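Local coordinates for protein ABC sugar (Ribose) transporter, periplasmic substrate-binding subunit (Rhodobacter sphaeroides, PDB 3L49) that probably binds a sugar in the periplasm and delivers it to an ABC transporter of the inner membrane for uptake, at residues L129-F134 and E163-I168; M203-T207 and R219-V223; I100-T104 and L254-N258; T103-N107 and Q246-I251. One frame throughout, in Å; residues are numbered along the deposited sequence. Where two conformers were deposited one is given.

Strand 101-105 opens both contact 3 and contact 4, which share Thr103 and Thr104, and helix 248-263 and the residues just before it close them: contact 4 at 246-251, contact 3 a turn later at 254-258. Contacts 1 and 2 lie inside this long loop, one after the other. Contact 1 joins strand 126-131 to the loop after strand 157-159, and contact 2 packs helix 200-212 on strand 219-222. The two touch where Phe131 CD1 meets Met203 CE at 3.7 Å. Contact 3 lies about 29 Å from contact 2, centre to centre, in the other lobe. Contact 4 sits nearer the chain's geometric centre, and its Gln246 NE2 packs against Val223 CG1 of contact 2.

Contact 1: residues L129-F134 and E163-I168; sequences LVFNGF and ELRDVI
Glu163 begins the contact by laying its CG alongside Val130 CB at 3.9 Å, while its extended chain carries OE2 to Asn132 ND2, which donates a 3.1 Å hydrogen bond close to its own amide plane. The other carboxylate oxygen, OE1, is bonded to Tyr144 OH, so each oxygen of the acid has a partner. Leu164 follows with the only backbone pairing: its N donates to Val130 O and its O accepts from Asn132 N, each at 2.8 Å, a single parallel bridge astride Phe131. Its CB sits above one face of the Phe131 ring, 3.9 Å from the centroid in a CH-pi contact, and CD1 packs against Leu129 CD1 and the CZ of Phe131. At Arg165 the bent chain brings the guanidinium back, so that Asn132 O lies over its face rather than in line with an N-H. Asp166 turns inward with CG between its backbone N and carbonyl carbon (chi1 48°). From there OD1 accepts from Gly133 N at 2.8 Å. The Asp166 carboxylate stands nearly perpendicular to the Phe131 ring, and its OD2, beside the Phe134 ring, accepts a hydrogen bond from Trp199 NE1. Ile168 closes the row, its CG1 meeting Phe134 CZ at 3.7 Å. Phe134 also meets Trp199 with the ring planes steeply inclined and comes within about 4 Å of a bound unidentified ligand. The loops that leave the C-terminal ends of neighbouring parallel strands thus come together beside the ligand, an arrangement consistent with the interlobe binding cleft of periplasmic binding proteins.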
loop_
_atom_site.group_PDB
_atom_site.type_symbol
_atom_site.label_atom_id
_atom_site.label_comp_id
_atom_site.label_asym_id
_atom_site.label_seq_id
_atom_site.Cartn_x
_atom_site.Cartn_y
_atom_site.Cartn_z
ATOM N N LEU A 129 4.278 8.683 16.797
ATOM C CA LEU A 129 5.422 8.491 15.917
ATOM C C LEU A 129 4.953 8.048 14.531
ATOM O O LEU A 129 4.237 7.057 14.406
ATOM C CB LEU A 129 6.362 7.447 16.517
ATOM C CG LEU A 129 7.731 7.308 15.854
ATOM C CD1 LEU A 129 8.479 8.644 15.867
ATOM C CD2 LEU A 129 8.543 6.203 16.526
ATOM N N VAL A 130 5.372 8.775 13.496
ATOM C CA VAL A 130 4.880 8.554 12.130
ATOM C C VAL A 130 5.996 8.201 11.153
ATOM O O VAL A 130 6.971 8.934 11.022
ATOM C CB VAL A 130 4.085 9.802 11.582
ATOM C CG1 VAL A 130 3.805 9.687 10.079
ATOM C CG2 VAL A 130 2.787 9.981 12.320
ATOM N N PHE A 131 5.831 7.077 10.464
ATOM C CA PHE A 131 6.697 6.716 9.355
ATOM C C PHE A 131 6.070 7.182 8.046
ATOM O O PHE A 131 4.976 6.742 7.687
ATOM C CB PHE A 131 6.913 5.205 9.329
ATOM C CG PHE A 131 7.876 4.713 10.365
ATOM C CD1 PHE A 131 7.481 4.566 11.694
ATOM C CD2 PHE A 131 9.180 4.385 10.013
ATOM C CE1 PHE A 131 8.370 4.109 12.652
ATOM C CE2 PHE A 131 10.077 3.927 10.960
ATOM C CZ PHE A 131 9.671 3.784 12.284
ATOM N N ASN A 132 6.767 8.070 7.339
ATOM C CA ASN A 132 6.247 8.673 6.109
ATOM C C ASN A 132 7.283 8.713 4.979
ATOM O O ASN A 132 7.640 9.779 4.473
ATOM C CB ASN A 132 5.695 10.079 6.411
ATOM C CG ASN A 132 4.870 10.651 5.269
ATOM O OD1 ASN A 132 4.301 9.915 4.452
ATOM N ND2 ASN A 132 4.809 11.973 5.202
ATOM N N GLY A 133 7.756 7.540 4.580
ATOM C CA GLY A 133 8.821 7.442 3.594
ATOM C C GLY A 133 8.353 7.081 2.200
ATOM O O GLY A 133 9.177 6.852 1.304
ATOM N N PHE A 134 7.037 7.036 2.010
ATOM C CA PHE A 134 6.457 6.564 0.749
ATOM C C PHE A 134 5.347 7.466 0.226
ATOM O O PHE A 134 4.491 7.018 -0.535
ATOM C CB PHE A 134 5.961 5.117 0.898
ATOM C CG PHE A 134 7.069 4.098 0.931
ATOM C CD1 PHE A 134 7.534 3.597 2.144
ATOM C CD2 PHE A 134 7.659 3.653 -0.254
ATOM C CE1 PHE A 134 8.570 2.655 2.177
ATOM C CE2 PHE A 134 8.690 2.712 -0.235
ATOM C CZ PHE A 134 9.149 2.212 0.983
ATOM N N GLU A 163 9.170 13.159 11.258
ATOM C CA GLU A 163 8.600 11.903 10.834
ATOM C C GLU A 163 9.731 11.032 10.355
ATOM O O GLU A 163 10.666 11.508 9.715
ATOM C CB GLU A 163 7.586 12.111 9.713
ATOM C CG GLU A 163 6.265 12.681 10.190
ATOM C CD GLU A 163 5.540 13.458 9.112
ATOM O OE1 GLU A 163 4.771 14.370 9.486
ATOM O OE2 GLU A 163 5.741 13.167 7.903
ATOM N N LEU A 164 9.641 9.751 10.683
ATOM C CA LEU A 164 10.657 8.789 10.311
ATOM C C LEU A 164 10.431 8.324 8.886
ATOM O O LEU A 164 9.324 8.442 8.359
ATOM C CB LEU A 164 10.644 7.620 11.295
ATOM C CG LEU A 164 10.997 8.069 12.716
ATOM C CD1 LEU A 164 11.052 6.889 13.664
ATOM C CD2 LEU A 164 12.325 8.830 12.735
ATOM N N ARG A 165 11.494 7.836 8.251
ATOM C CA ARG A 165 11.405 7.328 6.890
ATOM C C ARG A 165 11.447 5.811 6.893
ATOM O O ARG A 165 12.496 5.220 7.171
ATOM C CB ARG A 165 12.535 7.887 6.013
ATOM C CG ARG A 165 12.091 8.929 4.997
ATOM C CD ARG A 165 12.067 10.340 5.578
ATOM N NE ARG A 165 11.008 11.147 4.975
ATOM C CZ ARG A 165 9.999 11.699 5.645
ATOM N NH1 ARG A 165 9.085 12.406 4.992
ATOM N NH2 ARG A 165 9.905 11.560 6.964
ATOM N N ASP A 166 10.306 5.185 6.607
ATOM C CA ASP A 166 10.286 3.743 6.381
ATOM C C ASP A 166 10.865 3.467 4.995
ATOM O O ASP A 166 10.712 4.287 4.089
ATOM C CB ASP A 166 8.886 3.112 6.600
ATOM C CG ASP A 166 7.757 3.859 5.895
ATOM O OD1 ASP A 166 7.749 5.107 5.882
ATOM O OD2 ASP A 166 6.846 3.181 5.376
ATOM N N VAL A 167 11.571 2.344 4.841
ATOM C CA VAL A 167 12.351 2.088 3.621
ATOM C C VAL A 167 12.170 0.683 3.047
ATOM O O VAL A 167 11.642 -0.201 3.706
ATOM C CB VAL A 167 13.877 2.321 3.851
ATOM C CG1 VAL A 167 14.179 3.773 4.265
ATOM C CG2 VAL A 167 14.433 1.329 4.873
ATOM N N ILE A 168 12.610 0.511 1.802
ATOM C CA ILE A 168 12.789 -0.784 1.152
ATOM C C ILE A 168 14.197 -0.787 0.517
ATOM O O ILE A 168 14.580 0.198 -0.119
ATOM C CB ILE A 168 11.694 -1.037 0.074
ATOM C CG1 ILE A 168 10.332 -1.283 0.726
ATOM C CG2 ILE A 168 12.030 -2.246 -0.800
ATOM C CD1 ILE A 168 9.175 -1.324 -0.256
#

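Contact 2: residues M203-T207 and R219-V223; sequences MIGAT and RTYGV
The polar part of the contact runs through two threonine hydroxyls: Thr220 OG1 donates to Thr207 OG1 at 3.0 Å. Thr207 OG1 in turn lies against Met203 O, one helical turn back, but that bond is modelled unusually short and its detail is doubtful. Met203 O also receives the regular helical bond from Thr207 N. Thr220 can reach across because its OG1 stands between the backbone N and the carbonyl carbon (chi1 66°), which leaves CG2 to approach Ala206 CB at 4.1 Å. Helix 200-212 and strand 219-222 are the last two elements of a beta-alpha-beta unit that starts with strand 194-197. They run antiparallel, at 175°, with their axes 8.5 Å apart at closest approach. The van der Waals contacts belong mostly to Met203, whose doubly bent chain is laid over the strand. Its CG lies 3.4 Å from Tyr221 O, and SD passes Thr220 CB at 4.0 Å, the two side chains having opposite headings. Phe229 of helix 227-234 touches Met203, Thr207 and Thr220 alike. Tyr221 points to the other side of the sheet, packing on helix 107-122 and bonding through its OH to Asp121.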
loop_
_atom_site.group_PDB
_atom_site.type_symbol
_atom_site.label_atom_id
_atom_site.label_comp_id
_atom_site.label_asym_id
_atom_site.label_seq_id
_atom_site.Cartn_x
_atom_site.Cartn_y
_atom_site.Cartn_z
ATOM N N MET A 203 5.576 -1.794 10.556
ATOM C CA MET A 203 4.923 -1.943 11.852
ATOM C C MET A 203 5.201 -3.299 12.491
ATOM O O MET A 203 5.114 -3.430 13.710
ATOM C CB MET A 203 3.420 -1.626 11.765
ATOM C CG MET A 203 3.089 -0.167 11.428
ATOM S SD MET A 203 3.786 1.041 12.580
ATOM C CE MET A 203 5.337 1.492 11.817
ATOM N N ILE A 204 5.553 -4.292 11.668
ATOM C CA ILE A 204 6.008 -5.595 12.167
ATOM C C ILE A 204 7.289 -5.412 12.987
ATOM O O ILE A 204 7.402 -5.934 14.093
ATOM C CB ILE A 204 6.206 -6.629 11.026
ATOM C CG1 ILE A 204 4.865 -6.962 10.367
ATOM C CG2 ILE A 204 6.821 -7.928 11.561
ATOM C CD1 ILE A 204 4.984 -7.490 8.933
ATOM N N GLY A 205 8.219 -4.628 12.447
ATOM C CA GLY A 205 9.441 -4.253 13.144
ATOM C C GLY A 205 9.222 -3.389 14.365
ATOM O O GLY A 205 9.820 -3.631 15.415
ATOM N N ALA A 206 8.357 -2.388 14.231
ATOM C CA ALA A 206 8.068 -1.448 15.325
ATOM C C ALA A 206 7.488 -2.169 16.538
ATOM O O ALA A 206 7.872 -1.893 17.672
ATOM C CB ALA A 206 7.127 -0.341 14.850
ATOM N N THR A 207 6.594 -3.118 16.274
ATOM C CA THR A 207 5.990 -3.967 17.300
ATOM C C THR A 207 7.040 -4.823 18.004
ATOM O O THR A 207 7.061 -4.878 19.241
ATOM C CB THR A 207 4.897 -4.862 16.686
ATOM O OG1 THR A 207 4.023 -4.053 15.896
ATOM C CG2 THR A 207 4.082 -5.575 17.756
ATOM N N ARG A 219 0.830 1.411 21.128
ATOM C CA ARG A 219 0.233 0.547 20.120
ATOM C C ARG A 219 0.649 0.972 18.715
ATOM O O ARG A 219 0.900 2.150 18.463
ATOM C CB ARG A 219 -1.296 0.503 20.263
ATOM C CG ARG A 219 -1.808 -0.140 21.562
ATOM C CD ARG A 219 -1.635 -1.659 21.575
ATOM N NE ARG A 219 -2.223 -2.280 22.764
ATOM C CZ ARG A 219 -1.538 -2.710 23.822
ATOM N NH1 ARG A 219 -0.216 -2.604 23.869
ATOM N NH2 ARG A 219 -2.182 -3.258 24.841
ATOM N N THR A 220 0.754 0.002 17.808
ATOM C CA THR A 220 1.130 0.285 16.411
ATOM C C THR A 220 -0.047 0.098 15.458
ATOM O O THR A 220 -0.932 -0.722 15.706
ATOM C CB THR A 220 2.307 -0.584 15.903
ATOM O OG1 THR A 220 1.909 -1.960 15.851
ATOM C CG2 THR A 220 3.552 -0.416 16.779
ATOM N N TYR A 221 -0.044 0.864 14.366
ATOM C CA TYR A 221 -1.148 0.885 13.409
ATOM C C TYR A 221 -0.626 0.931 11.993
ATOM O O TYR A 221 0.238 1.746 11.672
ATOM C CB TYR A 221 -2.057 2.098 13.664
ATOM C CG TYR A 221 -2.639 2.107 15.055
ATOM C CD1 TYR A 221 -1.935 2.669 16.115
ATOM C CD2 TYR A 221 -3.868 1.505 15.321
ATOM C CE1 TYR A 221 -2.434 2.644 17.398
ATOM C CE2 TYR A 221 -4.382 1.476 16.607
ATOM C CZ TYR A 221 -3.658 2.059 17.635
ATOM O OH TYR A 221 -4.137 2.054 18.909
ATOM N N GLY A 222 -1.166 0.072 11.135
ATOM C CA GLY A 222 -0.748 0.039 9.737
ATOM C C GLY A 222 -1.827 -0.503 8.834
ATOM O O GLY A 222 -2.947 -0.746 9.275
ATOM N N VAL A 223 -1.472 -0.705 7.569
ATOM C CA VAL A 223 -2.423 -1.058 6.520
ATOM C C VAL A 223 -1.859 -2.209 5.704
ATOM O O VAL A 223 -0.682 -2.185 5.378
ATOM C CB VAL A 223 -2.649 0.140 5.557
ATOM C CG1 VAL A 223 -3.409 -0.295 4.296
ATOM C CG2 VAL A 223 -3.362 1.306 6.250
#

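Contact 3: residues I100-T104 and L254-N258; sequences INNTT and LAVQN
Asn258 ND2 donates to Thr103 OG1 at 2.9 Å, the hydroxyl lying in the plane of the amide although the N-H is bent well off line (130°); Asn258 ND2 also bonds Thr272 OG1 on the neighbouring strand. The pair fastens helix 248-263 to strand 101-105, a helix-on-sheet layer of one alpha/beta lobe of the periplasmic binding protein fold. The two run roughly antiparallel, at 162°, with 8.4 Å between their axes. Asn101 is placed against the same amide by a CG that is anti to the backbone N (chi1 170°). The Asn258 side chain lies crosswise to that of Asn101. Asn101 OD1 comes to 2.9 Å from Asn258 ND2, but the angle is too poor for a hydrogen bond. The other end of the Asn101 amide is occupied: ND2 bonds Lys269 O and Thr272 OG1, so strand, helix and the adjacent strand 271-280 share one buried polar cluster. Phe90 of strand 89-92 packs against both asparagines. Beside this cluster the two branches of Thr103 part: OG1, which takes the Asn258 N-H, also abuts Ala255 CA at 3.4 Å, while the methyl CG2 rests on Leu254 CB at 3.7 Å.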
loop_
_atom_site.group_PDB
_atom_site.type_symbol
_atom_site.label_atom_id
_atom_site.label_comp_id
_atom_site.label_asym_id
_atom_site.label_seq_id
_atom_site.Cartn_x
_atom_site.Cartn_y
_atom_site.Cartn_z
ATOM N N ILE A 100 -7.195 4.525 -17.817
ATOM C CA ILE A 100 -8.623 4.302 -18.037
ATOM C C ILE A 100 -9.319 3.953 -16.708
ATOM O O ILE A 100 -10.400 4.456 -16.401
ATOM C CB ILE A 100 -8.833 3.173 -19.088
ATOM C CG1 ILE A 100 -8.472 3.688 -20.486
ATOM C CG2 ILE A 100 -10.272 2.619 -19.070
ATOM C CD1 ILE A 100 -8.020 2.608 -21.448
ATOM N N ASN A 101 -8.663 3.116 -15.915
ATOM C CA ASN A 101 -9.233 2.587 -14.686
ATOM C C ASN A 101 -8.125 2.363 -13.659
ATOM O O ASN A 101 -7.011 1.972 -14.007
ATOM C CB ASN A 101 -10.008 1.285 -14.990
ATOM C CG ASN A 101 -10.440 0.528 -13.724
ATOM O OD1 ASN A 101 -9.663 -0.235 -13.150
ATOM N ND2 ASN A 101 -11.691 0.726 -13.303
ATOM N N ASN A 102 -8.440 2.631 -12.400
ATOM C CA ASN A 102 -7.577 2.290 -11.288
ATOM C C ASN A 102 -8.309 1.359 -10.336
ATOM O O ASN A 102 -9.236 1.788 -9.664
ATOM C CB ASN A 102 -7.145 3.557 -10.545
ATOM C CG ASN A 102 -6.254 3.256 -9.356
ATOM O OD1 ASN A 102 -5.288 2.499 -9.463
ATOM N ND2 ASN A 102 -6.573 3.850 -8.217
ATOM N N THR A 103 -7.906 0.089 -10.293
ATOM C CA THR A 103 -8.452 -0.854 -9.318
ATOM C C THR A 103 -7.624 -0.779 -8.031
ATOM O O THR A 103 -6.405 -0.776 -8.084
ATOM C CB THR A 103 -8.515 -2.298 -9.878
ATOM O OG1 THR A 103 -9.292 -2.305 -11.084
ATOM C CG2 THR A 103 -9.168 -3.245 -8.875
ATOM N N THR A 104 -8.297 -0.712 -6.885
ATOM C CA THR A 104 -7.656 -0.346 -5.619
ATOM C C THR A 104 -8.595 -0.648 -4.444
ATOM O O THR A 104 -9.532 -1.411 -4.596
ATOM C CB THR A 104 -7.225 1.160 -5.642
ATOM O OG1 THR A 104 -6.508 1.504 -4.448
ATOM C CG2 THR A 104 -8.435 2.095 -5.837
ATOM N N LEU A 254 -9.719 -8.096 -10.281
ATOM C CA LEU A 254 -10.703 -7.107 -10.735
ATOM C C LEU A 254 -10.147 -6.175 -11.806
ATOM O O LEU A 254 -10.879 -5.751 -12.705
ATOM C CB LEU A 254 -11.216 -6.281 -9.550
ATOM C CG LEU A 254 -12.214 -6.880 -8.558
ATOM C CD1 LEU A 254 -12.205 -6.083 -7.256
ATOM C CD2 LEU A 254 -13.615 -6.940 -9.163
ATOM N N ALA A 255 -8.858 -5.853 -11.680
ATOM C CA ALA A 255 -8.136 -5.038 -12.649
ATOM C C ALA A 255 -8.109 -5.680 -14.036
ATOM O O ALA A 255 -8.272 -4.992 -15.038
ATOM C CB ALA A 255 -6.719 -4.760 -12.155
ATOM N N VAL A 256 -7.927 -7.000 -14.078
ATOM C CA VAL A 256 -7.880 -7.750 -15.335
ATOM C C VAL A 256 -9.256 -7.785 -16.008
ATOM O O VAL A 256 -9.355 -7.735 -17.236
ATOM C CB VAL A 256 -7.275 -9.172 -15.137
ATOM C CG1 VAL A 256 -7.290 -9.977 -16.432
ATOM C CG2 VAL A 256 -5.854 -9.061 -14.638
ATOM N N GLN A 257 -10.326 -7.847 -15.225
ATOM C CA GLN A 257 -11.641 -7.807 -15.862
ATOM C C GLN A 257 -12.098 -6.405 -16.234
ATOM O O GLN A 257 -12.990 -6.262 -17.046
ATOM C CB GLN A 257 -12.717 -8.598 -15.121
ATOM C CG GLN A 257 -12.478 -8.831 -13.673
ATOM C CD GLN A 257 -12.929 -10.212 -13.251
ATOM O OE1 GLN A 257 -13.687 -10.355 -12.300
ATOM N NE2 GLN A 257 -12.470 -11.238 -13.963
ATOM N N ASN A 258 -11.469 -5.383 -15.668
ATOM C CA ASN A 258 -11.594 -4.038 -16.215
ATOM C C ASN A 258 -10.931 -3.943 -17.586
ATOM O O ASN A 258 -11.482 -3.335 -18.504
ATOM C CB ASN A 258 -11.018 -2.997 -15.261
ATOM C CG ASN A 258 -11.982 -2.639 -14.151
ATOM O OD1 ASN A 258 -13.189 -2.521 -14.377
ATOM N ND2 ASN A 258 -11.457 -2.470 -12.942
#

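Contact 4: residues T103-N107 and Q246-I251; sequences TTSNN and QQPSEI
The Ser105 hydroxyl meets the carbonyl end of the Gln246 amide, while Ile251 touches that same hydroxyl with its CD1. Ser105 OG donates to Gln246 OE1 at 3.1 Å, arriving in the plane of the carbonyl on a lone pair, with a C=O...O angle of 123°. Gln246 reaches this point with its chain extended beyond CG, and the terminal amide is twisted across that chain (chi3 92°). A water also donates to Gln246 OE1, at 2.7 Å, and accepts from Asn107 ND2 at 3.2 Å, with only a weak bond from Ser105 N. At the other end of the Asn107 amide, OD1 bonds Arg143 NE. Strand 101-105 passes into helix 107-122, and strand 240-245 into helix 248-263, at these segments; these two strand-to-helix passages are consistent with two of the three interlobe crossings of type I periplasmic binding proteins. Asn106 is the N-cap of the first helix, bonding Ser109 N through OD1, and Gln247 occupies the N-cap position of the second. Ile251 lies over the strand backbone: CG1 stands 3.6 Å from Thr104 O, and CD1 continues to Ser105 OG at 3.5 Å. Its carbonyl oxygen approaches the Thr103 methyl CG2 to 3.3 Å. On the far end of the Gln246 amide, NE2 donates a hydrogen bond to a bound unidentified ligand.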
loop_
_atom_site.group_PDB
_atom_site.type_symbol
_atom_site.label_atom_id
_atom_site.label_comp_id
_atom_site.label_asym_id
_atom_site.label_seq_id
_atom_site.Cartn_x
_atom_site.Cartn_y
_atom_site.Cartn_z
ATOM N N THR A 103 -7.906 0.089 -10.293
ATOM C CA THR A 103 -8.452 -0.854 -9.318
ATOM C C THR A 103 -7.624 -0.779 -8.031
ATOM O O THR A 103 -6.405 -0.776 -8.084
ATOM C CB THR A 103 -8.515 -2.298 -9.878
ATOM O OG1 THR A 103 -9.292 -2.305 -11.084
ATOM C CG2 THR A 103 -9.168 -3.245 -8.875
ATOM N N THR A 104 -8.297 -0.712 -6.885
ATOM C CA THR A 104 -7.656 -0.346 -5.619
ATOM C C THR A 104 -8.595 -0.648 -4.444
ATOM O O THR A 104 -9.532 -1.411 -4.596
ATOM C CB THR A 104 -7.225 1.160 -5.642
ATOM O OG1 THR A 104 -6.508 1.504 -4.448
ATOM C CG2 THR A 104 -8.435 2.095 -5.837
ATOM N N SER A 105 -8.323 -0.063 -3.277
ATOM C CA SER A 105 -9.234 -0.079 -2.138
ATOM C C SER A 105 -9.669 1.345 -1.841
ATOM O O SER A 105 -9.163 2.291 -2.453
ATOM C CB SER A 105 -8.547 -0.661 -0.909
ATOM O OG SER A 105 -8.290 -2.039 -1.078
ATOM N N ASN A 106 -10.603 1.506 -0.905
ATOM C CA ASN A 106 -11.027 2.839 -0.503
ATOM C C ASN A 106 -10.075 3.363 0.552
ATOM O O ASN A 106 -10.283 3.188 1.753
ATOM C CB ASN A 106 -12.470 2.849 -0.001
ATOM C CG ASN A 106 -13.026 4.261 0.165
ATOM O OD1 ASN A 106 -12.281 5.244 0.175
ATOM N ND2 ASN A 106 -14.345 4.365 0.296
ATOM N N ASN A 107 -9.040 4.041 0.083
ATOM C CA ASN A 107 -7.944 4.464 0.948
ATOM C C ASN A 107 -8.292 5.679 1.776
ATOM O O ASN A 107 -7.624 5.975 2.769
ATOM C CB ASN A 107 -6.670 4.650 0.128
ATOM C CG ASN A 107 -6.075 3.325 -0.272
ATOM O OD1 ASN A 107 -5.528 2.616 0.569
ATOM N ND2 ASN A 107 -6.214 2.954 -1.548
ATOM N N GLN A 246 -6.648 -5.511 3.556
ATOM C CA GLN A 246 -7.065 -5.397 2.161
ATOM C C GLN A 246 -7.162 -6.751 1.465
ATOM O O GLN A 246 -6.761 -7.767 2.014
ATOM C CB GLN A 246 -6.058 -4.551 1.388
ATOM C CG GLN A 246 -5.910 -3.112 1.839
ATOM C CD GLN A 246 -4.977 -2.366 0.924
ATOM O OE1 GLN A 246 -5.407 -1.751 -0.050
ATOM N NE2 GLN A 246 -3.681 -2.464 1.194
ATOM N N GLN A 247 -7.671 -6.752 0.233
ATOM C CA GLN A 247 -7.715 -7.970 -0.580
ATOM C C GLN A 247 -6.920 -7.842 -1.891
ATOM O O GLN A 247 -7.527 -7.653 -2.955
ATOM C CB GLN A 247 -9.168 -8.347 -0.882
ATOM C CG GLN A 247 -10.026 -8.624 0.344
ATOM C CD GLN A 247 -11.506 -8.428 0.081
ATOM O OE1 GLN A 247 -11.978 -8.580 -1.046
ATOM N NE2 GLN A 247 -12.252 -8.099 1.128
ATOM N N PRO A 248 -5.564 -7.927 -1.824
ATOM C CA PRO A 248 -4.733 -7.810 -3.037
ATOM C C PRO A 248 -5.064 -8.820 -4.137
ATOM O O PRO A 248 -5.048 -8.456 -5.314
ATOM C CB PRO A 248 -3.307 -8.027 -2.515
ATOM C CG PRO A 248 -3.466 -8.667 -1.183
ATOM C CD PRO A 248 -4.714 -8.076 -0.629
ATOM N N SER A 249 -5.380 -10.057 -3.757
ATOM C CA SER A 249 -5.818 -11.068 -4.718
ATOM C C SER A 249 -7.105 -10.680 -5.447
ATOM O O SER A 249 -7.254 -10.972 -6.641
ATOM C CB SER A 249 -5.961 -12.436 -4.055
ATOM O OG SER A 249 -4.685 -12.969 -3.752
ATOM N N GLU A 250 -8.018 -10.008 -4.746
ATOM C CA GLU A 250 -9.216 -9.472 -5.395
ATOM C C GLU A 250 -8.918 -8.305 -6.311
ATOM O O GLU A 250 -9.438 -8.259 -7.426
ATOM C CB GLU A 250 -10.278 -9.065 -4.384
ATOM C CG GLU A 250 -11.258 -10.161 -4.101
ATOM C CD GLU A 250 -12.135 -10.524 -5.289
ATOM O OE1 GLU A 250 -12.231 -11.735 -5.596
ATOM O OE2 GLU A 250 -12.734 -9.611 -5.905
ATOM N N ILE A 251 -8.087 -7.377 -5.825
ATOM C CA ILE A 251 -7.668 -6.195 -6.587
ATOM C C ILE A 251 -7.055 -6.590 -7.941
ATOM O O ILE A 251 -7.465 -6.073 -8.980
ATOM C CB ILE A 251 -6.721 -5.283 -5.740
ATOM C CG1 ILE A 251 -7.541 -4.409 -4.785
ATOM C CG2 ILE A 251 -5.873 -4.395 -6.614
ATOM C CD1 ILE A 251 -6.896 -4.176 -3.408
HETATM O O HOH W 1 -5.069 0.002 -2.082
#